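Local coordinates for regulatory protein SdiA (Escherichia coli, PDB 4LFU) that binds extracellular acyl-homoserine lactone quorum-sensing signals and activates transcription, including that of the ftsQAZ cell-division gene cluster, at residues L14-R19 with Y27-L32; T61-A66 with S134-S139; E186-T191 with T228-Y233. All coordinates share one frame; numbering follows the deposited sequence.

In the fold
Contacts 1 and 2 belong to the autoinducer-binding domain, contact 3 to the DNA-binding domain, on the opposite side of the chain's centre. Contact 1 fastens the N-terminal helix 6-19 to helix 23-36, which packs on one face of the antiparallel sheet; contact 2 lies across the other face. The two touch on the helix-covered face, where Ile30 of contact 1 packs on Phe135 of contact 2, whose neighbour Ser136 faces the other way. Contact 3 shares no element with them. The chemistry differs accordingly: a salt bridge beside an aromatic ring in buried contact 1, one hydroxyl pair in partly buried contact 2, and apolar helix packing in buried contact 3.

Contact 1 (L14-R19 with Y27-L32); sequences LLRFQR and YHEIEL
Arg16 and Phe17 of helix 6-19 both meet Glu29 of helix 23-36, tying together the first two helices of the chain; helix 23-36 belongs to the helical layer on one face of the GAF-like α/β/α domain, and helix 6-19 lies outside it. The glutamate is the common partner, received by a charge at its end and by an aromatic ring along its stem. Its CB already points at helix 6-19; CG stands anti to the backbone N (chi1 -172°), which carries the chain on to Phe17, and a bend at chi2 then swings the carboxylate toward Arg16. The ring of Phe17 comes obliquely against the aliphatic part, with CZ 3.9 Å from Glu29 CG, while its plane is nearly perpendicular to the carboxylate. Phe17 also packs on Glu160 and Ser161, so the ring touches both helix 23-36 and helix 147-167 from its own helix. Arg16 lies across Glu29 at about a right angle, its own chain bent at chi3. Its CD passes 3.7 Å from Glu29 OE1, bringing methylene as well as charge to the carboxylate. Glu29 OE2 has a second donor in Gln33 NE2, one turn further on, which helps to fix the carboxylate's rotation. The salt bridge itself runs from Arg16 NH1 to Glu29 OE2 at 2.8 Å, in the guanidinium plane but from above the carboxylate plane, and bent, with an angle of 132° at the hydrogen.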
loop_
_atom_site.group_PDB
_atom_site.type_symbol
_atom_site.label_atom_id
_atom_site.label_comp_id
_atom_site.label_asym_id
_atom_site.label_seq_id
_atom_site.Cartn_x
_atom_site.Cartn_y
_atom_site.Cartn_z
ATOM N N LEU A 14 10.103 17.456 5.301
ATOM C CA LEU A 14 10.798 16.165 5.332
ATOM C C LEU A 14 11.847 16.157 6.421
ATOM O O LEU A 14 11.950 15.203 7.192
ATOM C CB LEU A 14 11.451 15.860 3.979
ATOM C CG LEU A 14 10.443 15.642 2.855
ATOM C CD1 LEU A 14 11.124 15.539 1.503
ATOM C CD2 LEU A 14 9.600 14.403 3.144
ATOM N N LEU A 15 12.617 17.234 6.500
ATOM C CA LEU A 15 13.664 17.321 7.507
ATOM C C LEU A 15 13.086 17.381 8.919
ATOM O O LEU A 15 13.564 16.669 9.803
ATOM C CB LEU A 15 14.619 18.489 7.216
ATOM C CG LEU A 15 15.798 18.130 6.300
ATOM C CD1 LEU A 15 16.413 19.378 5.611
ATOM C CD2 LEU A 15 16.882 17.323 7.081
ATOM N N ARG A 16 12.055 18.203 9.122
ATOM C CA ARG A 16 11.379 18.281 10.419
ATOM C C ARG A 16 10.838 16.949 10.906
ATOM O O ARG A 16 11.014 16.616 12.054
ATOM C CB ARG A 16 10.257 19.316 10.404
ATOM C CG ARG A 16 10.620 20.626 11.058
ATOM C CD ARG A 16 9.398 21.493 11.201
ATOM N NE ARG A 16 9.675 22.840 10.719
ATOM C CZ ARG A 16 8.747 23.715 10.346
ATOM N NH1 ARG A 16 7.456 23.390 10.390
ATOM N NH2 ARG A 16 9.114 24.919 9.917
ATOM N N PHE A 17 10.186 16.181 10.040
ATOM C CA PHE A 17 9.656 14.865 10.442
ATOM C C PHE A 17 10.739 13.807 10.596
ATOM O O PHE A 17 10.611 12.902 11.427
ATOM C CB PHE A 17 8.569 14.377 9.488
ATOM C CG PHE A 17 7.234 15.036 9.699
ATOM C CD1 PHE A 17 6.419 14.668 10.779
ATOM C CD2 PHE A 17 6.783 16.024 8.824
ATOM C CE1 PHE A 17 5.191 15.264 10.977
ATOM C CE2 PHE A 17 5.547 16.623 9.015
ATOM C CZ PHE A 17 4.747 16.239 10.095
ATOM N N GLN A 18 11.792 13.922 9.791
ATOM C CA GLN A 18 12.984 13.076 9.941
ATOM C C GLN A 18 13.593 13.196 11.346
ATOM O O GLN A 18 13.926 12.195 11.975
ATOM C CB GLN A 18 14.055 13.444 8.901
ATOM C CG GLN A 18 14.036 12.653 7.581
ATOM C CD GLN A 18 14.955 13.278 6.499
ATOM O OE1 GLN A 18 14.603 13.316 5.315
ATOM N NE2 GLN A 18 16.127 13.784 6.920
ATOM N N ARG A 19 13.713 14.424 11.838
ATOM C CA ARG A 19 14.431 14.683 13.081
ATOM C C ARG A 19 13.610 14.481 14.376
ATOM O O ARG A 19 14.161 14.530 15.473
ATOM C CB ARG A 19 15.111 16.069 13.016
ATOM C CG ARG A 19 14.566 17.149 13.961
ATOM C CD ARG A 19 13.517 18.037 13.303
ATOM N NE ARG A 19 12.478 18.606 14.192
ATOM C CZ ARG A 19 12.182 18.219 15.443
ATOM N NH1 ARG A 19 12.842 17.229 16.047
ATOM N NH2 ARG A 19 11.201 18.836 16.106
ATOM N N TYR A 27 2.576 14.997 16.584
ATOM C CA TYR A 27 1.232 15.554 16.776
ATOM C C TYR A 27 1.222 17.070 16.859
ATOM O O TYR A 27 0.380 17.718 16.244
ATOM C CB TYR A 27 0.529 14.937 17.976
ATOM C CG TYR A 27 0.353 13.454 17.848
ATOM C CD1 TYR A 27 -0.188 12.891 16.694
ATOM C CD2 TYR A 27 0.708 12.612 18.879
ATOM C CE1 TYR A 27 -0.355 11.503 16.578
ATOM C CE2 TYR A 27 0.553 11.241 18.775
ATOM C CZ TYR A 27 0.023 10.693 17.624
ATOM O OH TYR A 27 -0.135 9.318 17.532
ATOM N N HIS A 28 2.194 17.631 17.565
ATOM C CA HIS A 28 2.301 19.080 17.683
ATOM C C HIS A 28 2.533 19.760 16.332
ATOM O O HIS A 28 1.946 20.810 16.056
ATOM C CB HIS A 28 3.390 19.476 18.696
ATOM C CG HIS A 28 3.532 20.957 18.856
ATOM N ND1 HIS A 28 4.552 21.675 18.260
ATOM C CD2 HIS A 28 2.758 21.863 19.503
ATOM C CE1 HIS A 28 4.404 22.959 18.547
ATOM N NE2 HIS A 28 3.324 23.098 19.299
ATOM N N GLU A 29 3.380 19.158 15.495
ATOM C CA GLU A 29 3.654 19.665 14.149
ATOM C C GLU A 29 2.431 19.594 13.239
ATOM O O GLU A 29 2.211 20.504 12.442
ATOM C CB GLU A 29 4.847 18.929 13.520
ATOM C CG GLU A 29 5.362 19.506 12.178
ATOM C CD GLU A 29 5.741 20.990 12.257
ATOM O OE1 GLU A 29 6.381 21.397 13.257
ATOM O OE2 GLU A 29 5.400 21.754 11.320
ATOM N N ILE A 30 1.639 18.521 13.349
ATOM C CA ILE A 30 0.392 18.405 12.579
ATOM C C ILE A 30 -0.605 19.475 13.007
ATOM O O ILE A 30 -1.224 20.110 12.153
ATOM C CB ILE A 30 -0.275 17.021 12.692
ATOM C CG1 ILE A 30 0.545 15.969 11.934
ATOM C CG2 ILE A 30 -1.735 17.083 12.187
ATOM C CD1 ILE A 30 0.244 14.538 12.389
ATOM N N GLU A 31 -0.726 19.685 14.321
ATOM C CA GLU A 31 -1.560 20.771 14.867
ATOM C C GLU A 31 -1.152 22.157 14.336
ATOM O O GLU A 31 -1.994 22.911 13.849
ATOM C CB GLU A 31 -1.578 20.762 16.399
ATOM C CG GLU A 31 -2.534 21.819 16.965
ATOM C CD GLU A 31 -2.672 21.761 18.475
ATOM O OE1 GLU A 31 -3.829 21.680 18.954
ATOM O OE2 GLU A 31 -1.628 21.791 19.182
ATOM N N LEU A 32 0.143 22.461 14.400
ATOM C CA LEU A 32 0.692 23.702 13.830
ATOM C C LEU A 32 0.418 23.879 12.335
ATOM O O LEU A 32 0.053 24.972 11.902
ATOM C CB LEU A 32 2.191 23.798 14.116
ATOM C CG LEU A 32 2.875 25.169 14.203
ATOM C CD1 LEU A 32 3.856 25.408 13.031
ATOM C CD2 LEU A 32 1.881 26.359 14.392
#

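Contact 2 (T61-A66 with S134-S139); sequences TNYPEA and SFSRCS
Tyr63 and Ser136 have the closest backbones of the two segments, yet their CA atoms remain 9.5 Å apart, so the chains meet through side chains alone. Segment 61-66 leaves the edge strand 57-61 after Thr61, turns at Asn62, is extended again at Tyr63 and Pro64, and enters helix 65-73 with Pro64 at the N-cap position. Segment 134-139 is the end of strand 130-137, followed by a loop. Strand 41-47 runs between strands 57-61 and 130-137 in the sheet, and its backbone pairs with Ser134 and Ser136. The contact therefore bridges over an intervening strand. Ser136 starts toward the tyrosine, whereas its neighbours Phe135 and Arg137 start away from it; Phe135 packs on helix 23-36 behind the sheet. Tyr63 has CG anti to its carbonyl carbon (chi1 -79°), a setting that carries the phenol across strand 41-47, where the ring stacks with that of Tyr41. At its far end Tyr63 OH meets Ser136 OG at 2.6 Å, a short hydrogen bond in which either hydroxyl could be the donor. The angle CZ-OH···OG is about 108° and that at the serine, CB-OG···OH, about 107°, so the bond meets both C-O bonds at an ordinary bent angle. The serine oxygen also approaches the phenol obliquely, 3.4 Å from Tyr63 CE2, and Ser136 CB is 3.3 Å from Tyr63 OH. Val68 of helix 65-73 touches Tyr63 as well. A tetraethylene glycol, probably from crystallisation, is bound about 4 Å from the tyrosine side chain, consistent with this being a wall of the pocket between sheet and helices that holds the autoinducer in LuxR-type receptors.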
loop_
_atom_site.group_PDB
_atom_site.type_symbol
_atom_site.label_atom_id
_atom_site.label_comp_id
_atom_site.label_asym_id
_atom_site.label_seq_id
_atom_site.Cartn_x
_atom_site.Cartn_y
_atom_site.Cartn_z
ATOM N N THR A 61 -6.216 13.027 18.173
ATOM C CA THR A 61 -6.938 14.192 17.723
ATOM C C THR A 61 -6.791 15.318 18.735
ATOM O O THR A 61 -6.455 15.059 19.902
ATOM C CB THR A 61 -8.434 13.808 17.426
ATOM O OG1 THR A 61 -9.089 14.906 16.788
ATOM C CG2 THR A 61 -9.180 13.452 18.678
ATOM N N ASN A 62 -7.008 16.564 18.298
ATOM C CA ASN A 62 -7.206 17.664 19.262
ATOM C C ASN A 62 -8.675 18.133 19.396
ATOM O O ASN A 62 -8.949 19.186 19.962
ATOM C CB ASN A 62 -6.279 18.847 18.986
ATOM C CG ASN A 62 -6.594 19.546 17.680
ATOM O OD1 ASN A 62 -6.102 20.641 17.419
ATOM N ND2 ASN A 62 -7.397 18.920 16.852
ATOM N N TYR A 63 -9.606 17.342 18.874
ATOM C CA TYR A 63 -11.022 17.565 19.119
ATOM C C TYR A 63 -11.314 17.515 20.613
ATOM O O TYR A 63 -10.680 16.730 21.356
ATOM C CB TYR A 63 -11.860 16.501 18.445
ATOM C CG TYR A 63 -12.090 16.684 16.961
ATOM C CD1 TYR A 63 -11.710 15.688 16.057
ATOM C CD2 TYR A 63 -12.712 17.826 16.460
ATOM C CE1 TYR A 63 -11.940 15.826 14.688
ATOM C CE2 TYR A 63 -12.948 17.976 15.110
ATOM C CZ TYR A 63 -12.545 16.972 14.224
ATOM O OH TYR A 63 -12.755 17.111 12.876
ATOM N N PRO A 64 -12.284 18.339 21.072
ATOM C CA PRO A 64 -12.612 18.270 22.506
ATOM C C PRO A 64 -12.972 16.829 22.876
ATOM O O PRO A 64 -13.565 16.095 22.062
ATOM C CB PRO A 64 -13.820 19.202 22.644
ATOM C CG PRO A 64 -13.702 20.162 21.485
ATOM C CD PRO A 64 -13.109 19.325 20.351
ATOM N N GLU A 65 -12.573 16.421 24.074
ATOM C CA GLU A 65 -12.907 15.094 24.600
ATOM C C GLU A 65 -14.391 14.729 24.564
ATOM O O GLU A 65 -14.731 13.575 24.361
ATOM C CB GLU A 65 -12.355 14.902 26.020
ATOM C CG GLU A 65 -12.167 13.408 26.353
ATOM C CD GLU A 65 -11.699 13.145 27.783
ATOM O OE1 GLU A 65 -10.977 14.003 28.354
ATOM O OE2 GLU A 65 -12.067 12.075 28.338
ATOM N N ALA A 66 -15.282 15.695 24.767
ATOM C CA ALA A 66 -16.729 15.398 24.763
ATOM C C ALA A 66 -17.257 14.962 23.398
ATOM O O ALA A 66 -18.177 14.132 23.317
ATOM C CB ALA A 66 -17.527 16.578 25.299
ATOM N N SER A 134 -7.347 14.192 8.811
ATOM C CA SER A 134 -8.450 15.132 8.598
ATOM C C SER A 134 -8.127 16.460 9.217
ATOM O O SER A 134 -7.567 16.503 10.295
ATOM C CB SER A 134 -9.702 14.623 9.267
ATOM O OG SER A 134 -10.286 13.600 8.509
ATOM N N PHE A 135 -8.450 17.538 8.516
ATOM C CA PHE A 135 -8.482 18.885 9.107
ATOM C C PHE A 135 -9.921 19.383 9.094
ATOM O O PHE A 135 -10.660 19.119 8.155
ATOM C CB PHE A 135 -7.630 19.875 8.307
ATOM C CG PHE A 135 -6.136 19.614 8.358
ATOM C CD1 PHE A 135 -5.544 18.998 9.458
ATOM C CD2 PHE A 135 -5.320 20.024 7.308
ATOM C CE1 PHE A 135 -4.176 18.769 9.502
ATOM C CE2 PHE A 135 -3.940 19.818 7.360
ATOM C CZ PHE A 135 -3.377 19.186 8.462
ATOM N N SER A 136 -10.328 20.099 10.132
ATOM C CA SER A 136 -11.682 20.654 10.152
ATOM C C SER A 136 -11.726 22.059 10.729
ATOM O O SER A 136 -10.831 22.477 11.419
ATOM C CB SER A 136 -12.671 19.732 10.874
ATOM O OG SER A 136 -12.333 19.600 12.234
ATOM N N ARG A 137 -12.801 22.759 10.436
ATOM C CA ARG A 137 -12.931 24.162 10.730
ATOM C C ARG A 137 -14.382 24.464 11.112
ATOM O O ARG A 137 -15.341 23.906 10.523
ATOM C CB ARG A 137 -12.533 24.947 9.481
ATOM C CG ARG A 137 -12.290 26.394 9.711
ATOM C CD ARG A 137 -11.445 26.978 8.603
ATOM N NE ARG A 137 -11.979 26.721 7.279
ATOM C CZ ARG A 137 -11.226 26.556 6.194
ATOM N NH1 ARG A 137 -11.803 26.327 5.018
ATOM N NH2 ARG A 137 -9.896 26.610 6.275
ATOM N N CYS A 138 -14.528 25.358 12.085
ATOM C CA CYS A 138 -15.838 25.811 12.543
ATOM C C CYS A 138 -16.398 26.955 11.714
ATOM O O CYS A 138 -17.537 27.360 11.924
ATOM C CB CYS A 138 -15.780 26.215 14.017
ATOM S SG CYS A 138 -15.322 24.847 15.114
ATOM N N SER A 139 -15.605 27.469 10.777
ATOM C CA SER A 139 -15.981 28.639 9.983
ATOM C C SER A 139 -16.335 28.273 8.550
ATOM O O SER A 139 -15.599 27.570 7.865
ATOM C CB SER A 139 -14.875 29.703 10.008
ATOM O OG SER A 139 -14.998 30.585 8.897
#

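Contact 3 (E186-T191 with T228-Y233); sequences EILRWT and TQVACY
Leu188 and Thr191 of helix 182-192 pack on Val230 and Ala231 of helix 227-237 in a buried, apolar helix-helix contact that joins the first and last helices of the LuxR-type helix-turn-helix domain. The axes pass 9.4 Å apart and cross almost at right angles (-98°), which confines the contact to these few residues. The fork of Leu188 straddles Val230 CG1, with CD1 at 3.7 Å and CD2 at 3.8 Å from it, the two side chains crossing at about a right angle. Small Ala231 lets the backbones come near, Leu188 CA and Ala231 CA being 5.8 Å apart, and Leu188 CG lies 4.0 Å from Ala231 CA. Thr191 turns its methyl toward helix 227-237, CG2 lying 4.1 Å from Ala231 CB; chi1 of -62° sets OG1 beside its own backbone N, from where it bonds back to Ile187 O. That carbonyl is thus gripped twice, by Thr191 N and Thr191 OG1 from opposite faces of its plane. Around the crossing, helix 208-222 supplies Met218 against Leu188 and Gln219 against Val230, and its Gln215 NE2 hydrogen-bonds Thr191 OG1; helix 197-204 brings Ile200 to Thr191, and Cys232 of the second subunit packs on Ala231.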
loop_
_atom_site.group_PDB
_atom_site.type_symbol
_atom_site.label_atom_id
_atom_site.label_comp_id
_atom_site.label_asym_id
_atom_site.label_seq_id
_atom_site.Cartn_x
_atom_site.Cartn_y
_atom_site.Cartn_z
ATOM N N GLU A 186 9.727 -19.244 5.346
ATOM C CA GLU A 186 9.711 -20.157 4.190
ATOM C C GLU A 186 8.592 -21.202 4.273
ATOM O O GLU A 186 7.848 -21.393 3.322
ATOM C CB GLU A 186 11.081 -20.819 4.007
ATOM C CG GLU A 186 11.115 -21.940 2.959
ATOM C CD GLU A 186 12.521 -22.493 2.755
ATOM O OE1 GLU A 186 13.165 -22.849 3.763
ATOM O OE2 GLU A 186 12.994 -22.557 1.592
ATOM N N ILE A 187 8.495 -21.893 5.403
ATOM C CA ILE A 187 7.366 -22.785 5.693
ATOM C C ILE A 187 5.990 -22.077 5.638
ATOM O O ILE A 187 5.027 -22.634 5.134
ATOM C CB ILE A 187 7.583 -23.543 7.042
ATOM C CG1 ILE A 187 8.626 -24.668 6.841
ATOM C CG2 ILE A 187 6.242 -24.143 7.600
ATOM C CD1 ILE A 187 9.334 -25.102 8.095
ATOM N N LEU A 188 5.920 -20.842 6.139
ATOM C CA LEU A 188 4.693 -20.056 6.107
ATOM C C LEU A 188 4.218 -19.805 4.685
ATOM O O LEU A 188 3.051 -20.010 4.376
ATOM C CB LEU A 188 4.876 -18.751 6.866
ATOM C CG LEU A 188 3.584 -18.294 7.544
ATOM C CD1 LEU A 188 2.977 -19.408 8.446
ATOM C CD2 LEU A 188 3.879 -17.017 8.308
ATOM N N ARG A 189 5.143 -19.409 3.817
ATOM C CA ARG A 189 4.868 -19.226 2.383
ATOM C C ARG A 189 4.264 -20.422 1.670
ATOM O O ARG A 189 3.354 -20.258 0.847
ATOM C CB ARG A 189 6.123 -18.753 1.646
ATOM C CG ARG A 189 6.499 -17.308 1.981
ATOM C CD ARG A 189 7.518 -16.747 0.968
ATOM N NE ARG A 189 8.803 -17.456 1.049
ATOM C CZ ARG A 189 9.753 -17.187 1.942
ATOM N NH1 ARG A 189 9.590 -16.212 2.841
ATOM N NH2 ARG A 189 10.875 -17.883 1.921
ATOM N N TRP A 190 4.765 -21.619 1.966
ATOM C CA TRP A 190 4.212 -22.845 1.380
ATOM C C TRP A 190 2.838 -23.155 1.967
ATOM O O TRP A 190 1.976 -23.720 1.277
ATOM C CB TRP A 190 5.180 -24.059 1.517
ATOM C CG TRP A 190 6.360 -23.954 0.607
ATOM C CD1 TRP A 190 7.635 -23.634 0.966
ATOM C CD2 TRP A 190 6.374 -24.112 -0.826
ATOM N NE1 TRP A 190 8.447 -23.590 -0.144
ATOM C CE2 TRP A 190 7.701 -23.876 -1.256
ATOM C CE3 TRP A 190 5.395 -24.433 -1.786
ATOM C CZ2 TRP A 190 8.082 -23.953 -2.604
ATOM C CZ3 TRP A 190 5.769 -24.511 -3.130
ATOM C CH2 TRP A 190 7.102 -24.268 -3.529
ATOM N N THR A 191 2.653 -22.788 3.236
ATOM C CA THR A 191 1.351 -22.907 3.912
ATOM C C THR A 191 0.258 -22.049 3.227
ATOM O O THR A 191 -0.854 -22.528 2.922
ATOM C CB THR A 191 1.498 -22.578 5.417
ATOM O OG1 THR A 191 2.390 -23.534 5.992
ATOM C CG2 THR A 191 0.133 -22.634 6.164
ATOM N N THR A 228 -3.368 -21.296 9.901
ATOM C CA THR A 228 -4.177 -20.442 9.006
ATOM C C THR A 228 -4.153 -19.007 9.451
ATOM O O THR A 228 -3.935 -18.125 8.622
ATOM C CB THR A 228 -5.663 -20.902 8.873
ATOM O OG1 THR A 228 -5.712 -22.306 8.584
ATOM C CG2 THR A 228 -6.370 -20.122 7.743
ATOM N N GLN A 229 -4.376 -18.789 10.749
ATOM C CA GLN A 229 -4.307 -17.448 11.345
ATOM C C GLN A 229 -2.897 -16.859 11.217
ATOM O O GLN A 229 -2.737 -15.669 10.930
ATOM C CB GLN A 229 -4.768 -17.415 12.832
ATOM C CG GLN A 229 -4.711 -15.959 13.358
ATOM C CD GLN A 229 -4.897 -15.784 14.852
ATOM O OE1 GLN A 229 -6.011 -15.833 15.354
ATOM N NE2 GLN A 229 -3.801 -15.506 15.562
ATOM N N VAL A 230 -1.872 -17.691 11.418
ATOM C CA VAL A 230 -0.477 -17.214 11.256
ATOM C C VAL A 230 -0.187 -16.787 9.825
ATOM O O VAL A 230 0.309 -15.678 9.579
ATOM C CB VAL A 230 0.562 -18.255 11.680
ATOM C CG1 VAL A 230 1.971 -17.661 11.552
ATOM C CG2 VAL A 230 0.294 -18.698 13.073
ATOM N N ALA A 231 -0.511 -17.658 8.878
ATOM C CA ALA A 231 -0.310 -17.355 7.471
ATOM C C ALA A 231 -1.119 -16.134 7.013
ATOM O O ALA A 231 -0.613 -15.293 6.269
ATOM C CB ALA A 231 -0.639 -18.588 6.615
ATOM N N CYS A 232 -2.377 -16.031 7.447
ATOM C CA CYS A 232 -3.237 -14.891 7.041
ATOM C C CYS A 232 -2.788 -13.577 7.618
ATOM O O CYS A 232 -2.821 -12.587 6.934
ATOM C CB CYS A 232 -4.692 -15.132 7.419
ATOM S SG CYS A 232 -5.414 -16.384 6.403
ATOM N N TYR A 233 -2.372 -13.576 8.881
ATOM C CA TYR A 233 -1.805 -12.377 9.505
ATOM C C TYR A 233 -0.517 -11.910 8.810
ATOM O O TYR A 233 -0.356 -10.716 8.496
ATOM C CB TYR A 233 -1.584 -12.605 11.003
ATOM C CG TYR A 233 -2.794 -12.277 11.862
ATOM C CD1 TYR A 233 -4.024 -12.877 11.632
ATOM C CD2 TYR A 233 -2.700 -11.357 12.913
ATOM C CE1 TYR A 233 -5.131 -12.587 12.431
ATOM C CE2 TYR A 233 -3.815 -11.049 13.722
ATOM C CZ TYR A 233 -5.018 -11.671 13.471
ATOM O OH TYR A 233 -6.106 -11.387 14.265
#